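Local coordinates for putative methyl-accepting chemotaxis signal transduction protein (PDB 6W3Y) that probably senses amino acids such as alanine outside the cell with a Cache-type ligand-binding domain and passes the signal to the chemotaxis machinery, at residues S27-F32 and N168-T173; A78-L83 and T134-Y139; V140-K145 and G158-S163. All blocks are in the same frame, centred on the assembly; numbering follows the deposited sequence. Where two conformers were deposited one is given.

How the interactions relate
Interaction 3 is the buried core of the set, two neighbouring strands joined by backbone hydrogen bonds with a threonine-aspartate pair on one face and apolar side chains on the other. Interaction 2 borders it, since strands 80-84 and 152-162 are neighbours in the sheet; there a partly exposed loop packs on a strand start through leucine and asparagine side chains, without a direct hydrogen bond. Both touch the bound alanine. Interaction 1 lies away from the ligand, where the long helix 4-48 meets helix 163-172 mainly through methyl groups. Its Phe32 touches Tyr143, Ile141 and Ile161 of interaction 3, on the face of the sheet turned from the alanine.

Interaction 1: S27-F32 and N168-T173; sequences STVEDF and NLVAKT
Val170 O takes two hydrogen bonds from Thr173, one from the backbone N at 3.1 Å and one from the side-chain OG1 at 2.7 Å. The hydroxyl comes in the carbonyl plane. It is put there by a chi1 of 66°, which sets OG1 between the backbone N and the carbonyl carbon and turns CG2 out toward the long helix. Thr173, where the chain leaves helix 163-172, is also hydrogen-bonded through OG1 to Thr25 of the long helix.

Across the gap, Thr28 is the central side chain. Its CG2 lies against Leu169 CB at 3.7 Å, while OG1, on the other branch, meets the methyl Thr173 CG2 at 3.5 Å. That last approach is packing: the hydroxyl's hydrogen bond runs to Val24 O, one turn earlier in its own helix. Farther along, Phe32 and Leu169 meet with Leu169 CD1 set obliquely to the ring, 3.7 Å from Phe32 CD1. Beyond that contact the phenyl group carries on toward Ile141 and Tyr143 of the sheet. Val29 CG2 and Val170 CG2 approach more loosely, 4.2 Å apart, and Phe234 also packs against Val29.

The axes of 27-32 and 168-172 pass 9.7 Å apart and run nearly antiparallel, at 153°, with Thr28 and Val170 closest in backbone. No hydrogen bond joins the two segments, so the contact rests on packing of methyl groups and one phenyl ring. It binds the long N-terminal helix to the short helix between the two antiparallel sheets, an arrangement consistent with the double-Cache fold, in which one long helix runs behind both sensor modules.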
loop_
_atom_site.group_PDB
_atom_site.type_symbol
_atom_site.label_atom_id
_atom_site.label_comp_id
_atom_site.label_asym_id
_atom_site.label_seq_id
_atom_site.Cartn_x
_atom_site.Cartn_y
_atom_site.Cartn_z
ATOM N N SER A 27 -1.457 -11.955 -0.655
ATOM C CA SER A 27 -2.063 -11.738 -1.948
ATOM C C SER A 27 -2.880 -10.443 -1.937
ATOM O O SER A 27 -2.968 -9.744 -2.946
ATOM C CB SER A 27 -2.988 -12.915 -2.280
ATOM O OG SER A 27 -2.227 -14.082 -2.582
ATOM N N THR A 28 -3.554 -10.179 -0.812
ATOM C CA THR A 28 -4.388 -9.004 -0.689
ATOM C C THR A 28 -3.519 -7.755 -0.916
ATOM O O THR A 28 -3.913 -6.818 -1.620
ATOM C CB THR A 28 -5.050 -8.998 0.705
ATOM O OG1 THR A 28 -5.903 -10.140 0.833
ATOM C CG2 THR A 28 -5.907 -7.762 0.911
ATOM N N VAL A 29 -2.381 -7.711 -0.257
ATOM C CA VAL A 29 -1.497 -6.555 -0.352
ATOM C C VAL A 29 -0.939 -6.458 -1.780
ATOM O O VAL A 29 -0.918 -5.363 -2.387
ATOM C CB VAL A 29 -0.361 -6.675 0.674
ATOM C CG1 VAL A 29 0.636 -5.544 0.515
ATOM C CG2 VAL A 29 -0.875 -6.714 2.132
ATOM N N GLU A 30 -0.520 -7.583 -2.349
ATOM C CA GLU A 30 -0.009 -7.602 -3.723
ATOM C C GLU A 30 -1.019 -7.097 -4.715
ATOM O O GLU A 30 -0.696 -6.317 -5.630
ATOM C CB GLU A 30 0.404 -9.020 -4.125
ATOM C CG GLU A 30 1.604 -9.518 -3.360
ATOM C CD GLU A 30 1.915 -10.991 -3.584
ATOM O OE1 GLU A 30 0.998 -11.729 -4.077
ATOM O OE2 GLU A 30 3.064 -11.392 -3.313
ATOM N N ASP A 31 -2.275 -7.549 -4.614
ATOM C CA ASP A 31 -3.284 -7.222 -5.607
ATOM C C ASP A 31 -3.694 -5.763 -5.515
ATOM O O ASP A 31 -3.982 -5.116 -6.519
ATOM C CB ASP A 31 -4.507 -8.137 -5.493
ATOM C CG ASP A 31 -4.214 -9.614 -5.814
ATOM O OD1 ASP A 31 -3.142 -9.907 -6.349
ATOM O OD2 ASP A 31 -5.114 -10.415 -5.530
ATOM N N PHE A 32 -3.740 -5.246 -4.300
ATOM C CA PHE A 32 -3.992 -3.813 -4.106
ATOM C C PHE A 32 -2.927 -2.980 -4.835
ATOM O O PHE A 32 -3.233 -2.037 -5.587
ATOM C CB PHE A 32 -3.991 -3.484 -2.609
ATOM C CG PHE A 32 -4.147 -2.019 -2.272
ATOM C CD1 PHE A 32 -5.411 -1.465 -2.184
ATOM C CD2 PHE A 32 -3.048 -1.242 -1.970
ATOM C CE1 PHE A 32 -5.561 -0.122 -1.827
ATOM C CE2 PHE A 32 -3.205 0.080 -1.590
ATOM C CZ PHE A 32 -4.460 0.627 -1.532
ATOM N N ASN A 168 -8.638 -1.835 5.308
ATOM C CA ASN A 168 -9.933 -2.494 5.322
ATOM C C ASN A 168 -9.874 -3.819 4.564
ATOM O O ASN A 168 -10.493 -4.814 4.998
ATOM C CB ASN A 168 -11.004 -1.615 4.724
ATOM C CG ASN A 168 -11.390 -0.444 5.612
ATOM O OD1 ASN A 168 -11.104 -0.416 6.798
ATOM N ND2 ASN A 168 -12.014 0.552 5.003
ATOM N N LEU A 169 -9.158 -3.882 3.446
ATOM C CA LEU A 169 -9.020 -5.127 2.719
ATOM C C LEU A 169 -8.336 -6.188 3.584
ATOM O O LEU A 169 -8.765 -7.356 3.609
ATOM C CB LEU A 169 -8.221 -4.891 1.422
ATOM C CG LEU A 169 -8.997 -4.310 0.251
ATOM C CD1 LEU A 169 -8.055 -3.687 -0.765
ATOM C CD2 LEU A 169 -9.900 -5.348 -0.375
ATOM N N VAL A 170 -7.245 -5.815 4.254
ATOM C CA VAL A 170 -6.553 -6.765 5.098
ATOM C C VAL A 170 -7.461 -7.218 6.235
ATOM O O VAL A 170 -7.488 -8.429 6.599
ATOM C CB VAL A 170 -5.224 -6.163 5.604
ATOM C CG1 VAL A 170 -4.607 -7.033 6.699
ATOM C CG2 VAL A 170 -4.260 -5.977 4.422
ATOM N N ALA A 171 -8.141 -6.286 6.864
ATOM C CA ALA A 171 -8.968 -6.645 8.012
ATOM C C ALA A 171 -10.033 -7.680 7.678
ATOM O O ALA A 171 -10.342 -8.526 8.537
ATOM C CB ALA A 171 -9.605 -5.415 8.653
ATOM N N LYS A 172 -10.561 -7.675 6.450
ATOM C CA LYS A 172 -11.652 -8.570 6.040
ATOM C C LYS A 172 -11.175 -9.981 5.801
ATOM O O LYS A 172 -12.005 -10.872 5.790
ATOM C CB LYS A 172 -12.302 -8.022 4.763
ATOM C CG LYS A 172 -13.258 -6.865 4.982
ATOM C CD LYS A 172 -13.881 -6.378 3.676
ATOM C CE LYS A 172 -14.809 -7.422 3.093
ATOM N NZ LYS A 172 -16.236 -7.130 3.400
ATOM N N THR A 173 -9.866 -10.213 5.640
ATOM C CA THR A 173 -9.339 -11.544 5.352
ATOM C C THR A 173 -9.624 -12.529 6.485
ATOM O O THR A 173 -9.546 -12.152 7.673
ATOM C CB THR A 173 -7.800 -11.468 5.119
ATOM O OG1 THR A 173 -7.135 -11.083 6.332
ATOM C CG2 THR A 173 -7.497 -10.615 3.927
#

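Interaction 2: A78-L83 and T134-Y139; sequences ALNVYL and TVLKQY. With ALA (alanine), chain C.
Leu79 reaches across to Leu136 and Gln138. Its CB only sets the direction, toward the loop, and the contacts begin at CG, which is anti to the backbone N (chi1 -168°) and comes to 3.7 Å from Leu136 CD1. At the fork, CD1 touches both that same methyl and the amide of Gln138, 3.7 Å from Gln138 NE2. The other branch, CD2, lies 4.0 Å from Gln138 CB, and Val140, from the strand one further over in the sheet, packs beside it. Gln138 is extended beyond CG, which carries its amide across to the CD1 branch of Leu79.

At the first residue of the strand, Asn80 and Val135 pass alongside each other, pointing opposite ways. Asn80 OD1 is turned to apolar groups, 3.6 Å from Val135 CG1, with the CD1 methyl of Leu136 nearby; this buried oxygen has no hydrogen-bonding partner in the model. The amide's other end is well held: Asn80 ND2 donates to Asp160 and to Asp133, which fixes the rotation of the group and explains why OD1 faces the loop. Asp133 also receives the backbone N-H groups of Val135 and Leu136.

The bound alanine lies at the far end of the contact. Its CB sits over one face of the Tyr82 ring, 3.6 Å from Tyr82 CZ. From the loop, Thr134 N donates an almost straight hydrogen bond to alanine O, 3.3 Å long at 173°. Strand start and loop thus form two sides of an amino-acid pocket, where an aromatic ring meets the ligand side chain and a backbone N-H its carboxylate, in this Cache-clan PDC sensor domain.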
loop_
_atom_site.group_PDB
_atom_site.type_symbol
_atom_site.label_atom_id
_atom_site.label_comp_id
_atom_site.label_asym_id
_atom_site.label_seq_id
_atom_site.Cartn_x
_atom_site.Cartn_y
_atom_site.Cartn_z
ATOM N N ALA A 78 -10.309 7.357 -6.456
ATOM C CA ALA A 78 -9.088 7.859 -5.834
ATOM C C ALA A 78 -9.380 9.147 -5.067
ATOM O O ALA A 78 -10.362 9.842 -5.343
ATOM C CB ALA A 78 -8.010 8.103 -6.855
ATOM N N LEU A 79 -8.501 9.517 -4.138
ATOM C CA LEU A 79 -8.682 10.757 -3.385
ATOM C C LEU A 79 -8.245 11.984 -4.225
ATOM O O LEU A 79 -8.944 12.993 -4.296
ATOM C CB LEU A 79 -7.924 10.702 -2.075
ATOM C CG LEU A 79 -8.259 11.801 -1.091
ATOM C CD1 LEU A 79 -9.711 11.590 -0.583
ATOM C CD2 LEU A 79 -7.276 11.779 0.078
ATOM N N ASN A 80 -7.054 11.867 -4.821
ATOM C CA ASN A 80 -6.475 12.931 -5.668
ATOM C C ASN A 80 -5.791 12.255 -6.856
ATOM O O ASN A 80 -5.154 11.195 -6.650
ATOM C CB ASN A 80 -5.446 13.794 -4.931
ATOM C CG ASN A 80 -5.936 14.442 -3.683
ATOM O OD1 ASN A 80 -6.806 15.310 -3.739
ATOM N ND2 ASN A 80 -5.322 14.067 -2.557
ATOM N N VAL A 81 -5.793 12.925 -7.990
ATOM C CA VAL A 81 -5.008 12.502 -9.140
ATOM C C VAL A 81 -4.464 13.799 -9.738
ATOM O O VAL A 81 -5.213 14.764 -9.915
ATOM C CB VAL A 81 -5.869 11.723 -10.173
ATOM C CG1 VAL A 81 -5.040 11.370 -11.398
ATOM C CG2 VAL A 81 -6.411 10.426 -9.567
ATOM N N TYR A 82 -3.149 13.846 -10.009
ATOM C CA TYR A 82 -2.509 15.138 -10.266
ATOM C C TYR A 82 -1.254 14.979 -11.113
ATOM O O TYR A 82 -0.692 13.890 -11.206
ATOM C CB TYR A 82 -2.246 15.885 -8.937
ATOM C CG TYR A 82 -1.566 15.052 -7.878
ATOM C CD1 TYR A 82 -2.331 14.297 -6.988
ATOM C CD2 TYR A 82 -0.179 14.991 -7.713
ATOM C CE1 TYR A 82 -1.723 13.506 -6.011
ATOM C CE2 TYR A 82 0.433 14.241 -6.727
ATOM C CZ TYR A 82 -0.356 13.492 -5.858
ATOM O OH TYR A 82 0.258 12.746 -4.883
ATOM N N LEU A 83 -0.805 16.119 -11.676
ATOM C CA LEU A 83 0.382 16.172 -12.487
ATOM C C LEU A 83 1.217 17.355 -12.013
ATOM O O LEU A 83 0.799 18.523 -12.116
ATOM C CB LEU A 83 0.034 16.324 -13.958
ATOM C CG LEU A 83 1.211 16.350 -14.929
ATOM C CD1 LEU A 83 1.946 15.023 -14.954
ATOM C CD2 LEU A 83 0.746 16.733 -16.324
ATOM N N THR A 134 -1.652 16.619 2.130
ATOM C CA THR A 134 -1.908 18.030 2.445
ATOM C C THR A 134 -3.202 18.571 1.788
ATOM O O THR A 134 -3.755 19.585 2.240
ATOM C CB THR A 134 -0.705 18.938 2.042
ATOM O OG1 THR A 134 -0.562 18.939 0.615
ATOM C CG2 THR A 134 0.596 18.454 2.649
ATOM N N VAL A 135 -3.660 17.957 0.697
ATOM C CA VAL A 135 -4.807 18.531 -0.024
ATOM C C VAL A 135 -6.134 18.245 0.715
ATOM O O VAL A 135 -6.853 19.169 1.097
ATOM C CB VAL A 135 -4.865 17.999 -1.470
ATOM C CG1 VAL A 135 -6.123 18.458 -2.159
ATOM C CG2 VAL A 135 -3.651 18.459 -2.234
ATOM N N LEU A 136 -6.377 16.964 0.985
ATOM C CA LEU A 136 -7.637 16.534 1.609
ATOM C C LEU A 136 -7.466 15.947 3.004
ATOM O O LEU A 136 -8.429 15.544 3.630
ATOM C CB LEU A 136 -8.384 15.584 0.682
ATOM C CG LEU A 136 -9.130 16.271 -0.464
ATOM C CD1 LEU A 136 -9.668 15.233 -1.426
ATOM C CD2 LEU A 136 -10.277 17.152 0.029
ATOM N N LYS A 137 -6.241 15.933 3.513
ATOM C CA LYS A 137 -6.003 15.767 4.934
ATOM C C LYS A 137 -6.371 14.358 5.428
ATOM O O LYS A 137 -6.878 14.172 6.528
ATOM C CB LYS A 137 -6.759 16.818 5.763
ATOM C CG LYS A 137 -6.769 18.209 5.185
ATOM C CD LYS A 137 -5.387 18.800 5.170
ATOM C CE LYS A 137 -5.461 20.323 4.966
ATOM N NZ LYS A 137 -4.101 20.896 4.772
ATOM N N GLN A 138 -6.149 13.390 4.567
ATOM C CA GLN A 138 -6.283 11.972 4.880
ATOM C C GLN A 138 -4.983 11.257 4.648
ATOM O O GLN A 138 -4.160 11.710 3.839
ATOM C CB GLN A 138 -7.385 11.335 4.013
ATOM C CG GLN A 138 -8.756 11.923 4.232
ATOM C CD GLN A 138 -9.823 11.303 3.377
ATOM O OE1 GLN A 138 -9.753 10.105 3.095
ATOM N NE2 GLN A 138 -10.818 12.104 2.957
ATOM N N TYR A 139 -4.775 10.125 5.343
ATOM C CA TYR A 139 -3.612 9.302 5.087
ATOM C C TYR A 139 -3.774 8.547 3.763
ATOM O O TYR A 139 -4.827 7.963 3.498
ATOM C CB TYR A 139 -3.353 8.326 6.234
ATOM C CG TYR A 139 -2.845 9.037 7.469
ATOM C CD1 TYR A 139 -1.513 9.334 7.611
ATOM C CD2 TYR A 139 -3.730 9.559 8.414
ATOM C CE1 TYR A 139 -1.043 10.115 8.652
ATOM C CE2 TYR A 139 -3.273 10.313 9.489
ATOM C CZ TYR A 139 -1.944 10.590 9.607
ATOM O OH TYR A 139 -1.547 11.387 10.668
HETATM N N ALA C . -0.768 14.084 -1.682
HETATM C CA ALA C . 0.172 15.026 -2.361
HETATM C C ALA C . 0.932 15.791 -1.309
HETATM O O ALA C . 0.556 15.748 -0.114
HETATM C CB ALA C . -0.600 15.982 -3.224
HETATM O OXT ALA C . 1.969 16.391 -1.706
#

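Interaction 3: V140-K145 and G158-S163; sequences VITYSK and GVDIPS. With ALA (alanine), chain C.
Tyr143 lies across Ile161, its ring oblique to the isoleucine, with Tyr143 CE1 3.8 Å from Ile161 CG1. A chi1 of -58° puts Tyr143 CG beside its own backbone N and swings the ring back along the strand toward that neighbour. The phenol end continues to helix 4-48, where its OH is hydrogen-bonded to Asn36. Ile141 and Val159 share this apolar face, and Phe32 of the same helix packs on it.

Thr142 and Asp160 stand on the other face, side by side and pointing the same way, as a non-hydrogen-bonded antiparallel pair. Thr142 OG1 donates to Asp160 OD1 over a short 2.6 Å, coming from above the carboxylate, 48° out of its plane. Tyr82 OH is hydrogen-bonded to the same oxygen, while the second oxygen, Asp160 OD2, accepts from the alanine N at 2.8 Å. With both oxygens engaged, the carboxylate has little freedom to turn, and its charge probably steadies the ligand's amino group. Thr142 is a second-shell residue: its OG1 links Asp160 to Tyr131 OH, and both of these bond the alanine.

Between the faces, paired backbone bonds join the strands. Ile141 and Ile161 exchange N-H to O bonds of 2.9 Å in both directions; Tyr143 N to Val159 O is also 2.9 Å, and Val159 N to Tyr143 O, more bent at 145°, is 2.8 Å. Thr142 CA adds a C-H...O contact to Val159 O. This is an antiparallel beta hairpin within the PDC sensor sheet, with one face packed on the long helix and the other supplying the aspartate that receives the ligand's amino group.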
loop_
_atom_site.group_PDB
_atom_site.type_symbol
_atom_site.label_atom_id
_atom_site.label_comp_id
_atom_site.label_asym_id
_atom_site.label_seq_id
_atom_site.Cartn_x
_atom_site.Cartn_y
_atom_site.Cartn_z
ATOM N N VAL A 140 -2.743 8.646 2.932
ATOM C CA VAL A 140 -2.757 8.085 1.575
ATOM C C VAL A 140 -1.480 7.303 1.325
ATOM O O VAL A 140 -0.423 7.551 1.928
ATOM C CB VAL A 140 -2.911 9.178 0.518
ATOM C CG1 VAL A 140 -4.204 9.921 0.710
ATOM C CG2 VAL A 140 -1.681 10.085 0.416
ATOM N N ILE A 141 -1.601 6.382 0.372
ATOM C CA ILE A 141 -0.466 5.817 -0.330
ATOM C C ILE A 141 -0.479 6.468 -1.713
ATOM O O ILE A 141 -1.541 6.494 -2.374
ATOM C CB ILE A 141 -0.596 4.280 -0.450
ATOM C CG1 ILE A 141 -0.549 3.661 0.938
ATOM C CG2 ILE A 141 0.496 3.713 -1.319
ATOM C CD1 ILE A 141 -1.116 2.249 1.024
ATOM N N THR A 142 0.697 7.012 -2.114
ATOM C CA THR A 142 0.764 7.674 -3.413
ATOM C C THR A 142 1.606 6.812 -4.369
ATOM O O THR A 142 2.671 6.270 -4.008
ATOM C CB THR A 142 1.419 9.053 -3.262
ATOM O OG1 THR A 142 0.585 9.861 -2.438
ATOM C CG2 THR A 142 1.652 9.732 -4.632
ATOM N N TYR A 143 1.072 6.673 -5.580
ATOM C CA TYR A 143 1.736 6.045 -6.713
ATOM C C TYR A 143 2.114 7.187 -7.642
ATOM O O TYR A 143 1.236 7.949 -8.082
ATOM C CB TYR A 143 0.763 5.085 -7.412
ATOM C CG TYR A 143 0.240 4.021 -6.493
ATOM C CD1 TYR A 143 -0.813 4.283 -5.630
ATOM C CD2 TYR A 143 0.855 2.798 -6.407
ATOM C CE1 TYR A 143 -1.245 3.334 -4.713
ATOM C CE2 TYR A 143 0.452 1.850 -5.475
ATOM C CZ TYR A 143 -0.607 2.133 -4.639
ATOM O OH TYR A 143 -1.102 1.196 -3.747
ATOM N N SER A 144 3.411 7.319 -7.944
ATOM C CA SER A 144 3.842 8.401 -8.824
ATOM C C SER A 144 4.708 7.878 -9.960
ATOM O O SER A 144 5.306 6.805 -9.864
ATOM C CB SER A 144 4.565 9.504 -8.040
ATOM O OG SER A 144 5.710 9.015 -7.439
ATOM N N LYS A 145 4.713 8.641 -11.045
ATOM C CA LYS A 145 5.394 8.189 -12.240
ATOM C C LYS A 145 5.784 9.420 -13.048
ATOM O O LYS A 145 4.937 10.223 -13.410
ATOM C CB LYS A 145 4.445 7.287 -13.066
ATOM C CG LYS A 145 5.054 6.650 -14.306
ATOM C CD LYS A 145 6.171 5.710 -13.979
ATOM C CE LYS A 145 6.439 4.630 -15.029
ATOM N NZ LYS A 145 7.093 5.202 -16.220
ATOM N N GLY A 158 0.804 11.822 -10.058
ATOM C CA GLY A 158 0.559 11.209 -8.754
ATOM C C GLY A 158 -0.890 10.770 -8.613
ATOM O O GLY A 158 -1.803 11.431 -9.094
ATOM N N VAL A 159 -1.053 9.626 -7.929
ATOM C CA VAL A 159 -2.354 9.032 -7.634
ATOM C C VAL A 159 -2.389 8.728 -6.134
ATOM O O VAL A 159 -1.558 7.965 -5.652
ATOM C CB VAL A 159 -2.574 7.747 -8.444
ATOM C CG1 VAL A 159 -3.886 7.099 -8.021
ATOM C CG2 VAL A 159 -2.538 8.015 -9.938
ATOM N N ASP A 160 -3.339 9.341 -5.407
ATOM C CA ASP A 160 -3.429 9.126 -3.968
ATOM C C ASP A 160 -4.637 8.232 -3.666
ATOM O O ASP A 160 -5.780 8.546 -4.000
ATOM C CB ASP A 160 -3.695 10.449 -3.206
ATOM C CG ASP A 160 -2.549 11.435 -3.255
ATOM O OD1 ASP A 160 -1.429 11.054 -3.672
ATOM O OD2 ASP A 160 -2.806 12.601 -2.841
ATOM N N ILE A 161 -4.343 7.096 -3.029
ATOM C CA ILE A 161 -5.354 6.150 -2.595
ATOM C C ILE A 161 -5.364 6.162 -1.048
ATOM O O ILE A 161 -4.314 6.020 -0.442
ATOM C CB ILE A 161 -5.030 4.724 -3.100
ATOM C CG1 ILE A 161 -4.821 4.689 -4.601
ATOM C CG2 ILE A 161 -6.154 3.767 -2.655
ATOM C CD1 ILE A 161 -5.997 5.115 -5.434
ATOM N N PRO A 162 -6.547 6.292 -0.416
ATOM C CA PRO A 162 -6.550 6.259 1.051
ATOM C C PRO A 162 -5.886 4.995 1.565
ATOM O O PRO A 162 -6.242 3.880 1.159
ATOM C CB PRO A 162 -8.042 6.303 1.404
ATOM C CG PRO A 162 -8.651 7.055 0.237
ATOM C CD PRO A 162 -7.902 6.527 -0.955
ATOM N N SER A 163 -5.007 5.148 2.542
ATOM C CA SER A 163 -4.412 3.976 3.162
ATOM C C SER A 163 -5.449 3.107 3.855
ATOM O O SER A 163 -5.269 1.888 3.949
ATOM C CB SER A 163 -3.259 4.335 4.060
ATOM O OG SER A 163 -3.643 5.274 4.969
HETATM N N ALA C . -0.768 14.084 -1.682
HETATM C CA ALA C . 0.172 15.026 -2.361
HETATM C C ALA C . 0.932 15.791 -1.309
HETATM O O ALA C . 0.556 15.748 -0.114
HETATM C CB ALA C . -0.600 15.982 -3.224
HETATM O OXT ALA C . 1.969 16.391 -1.706
#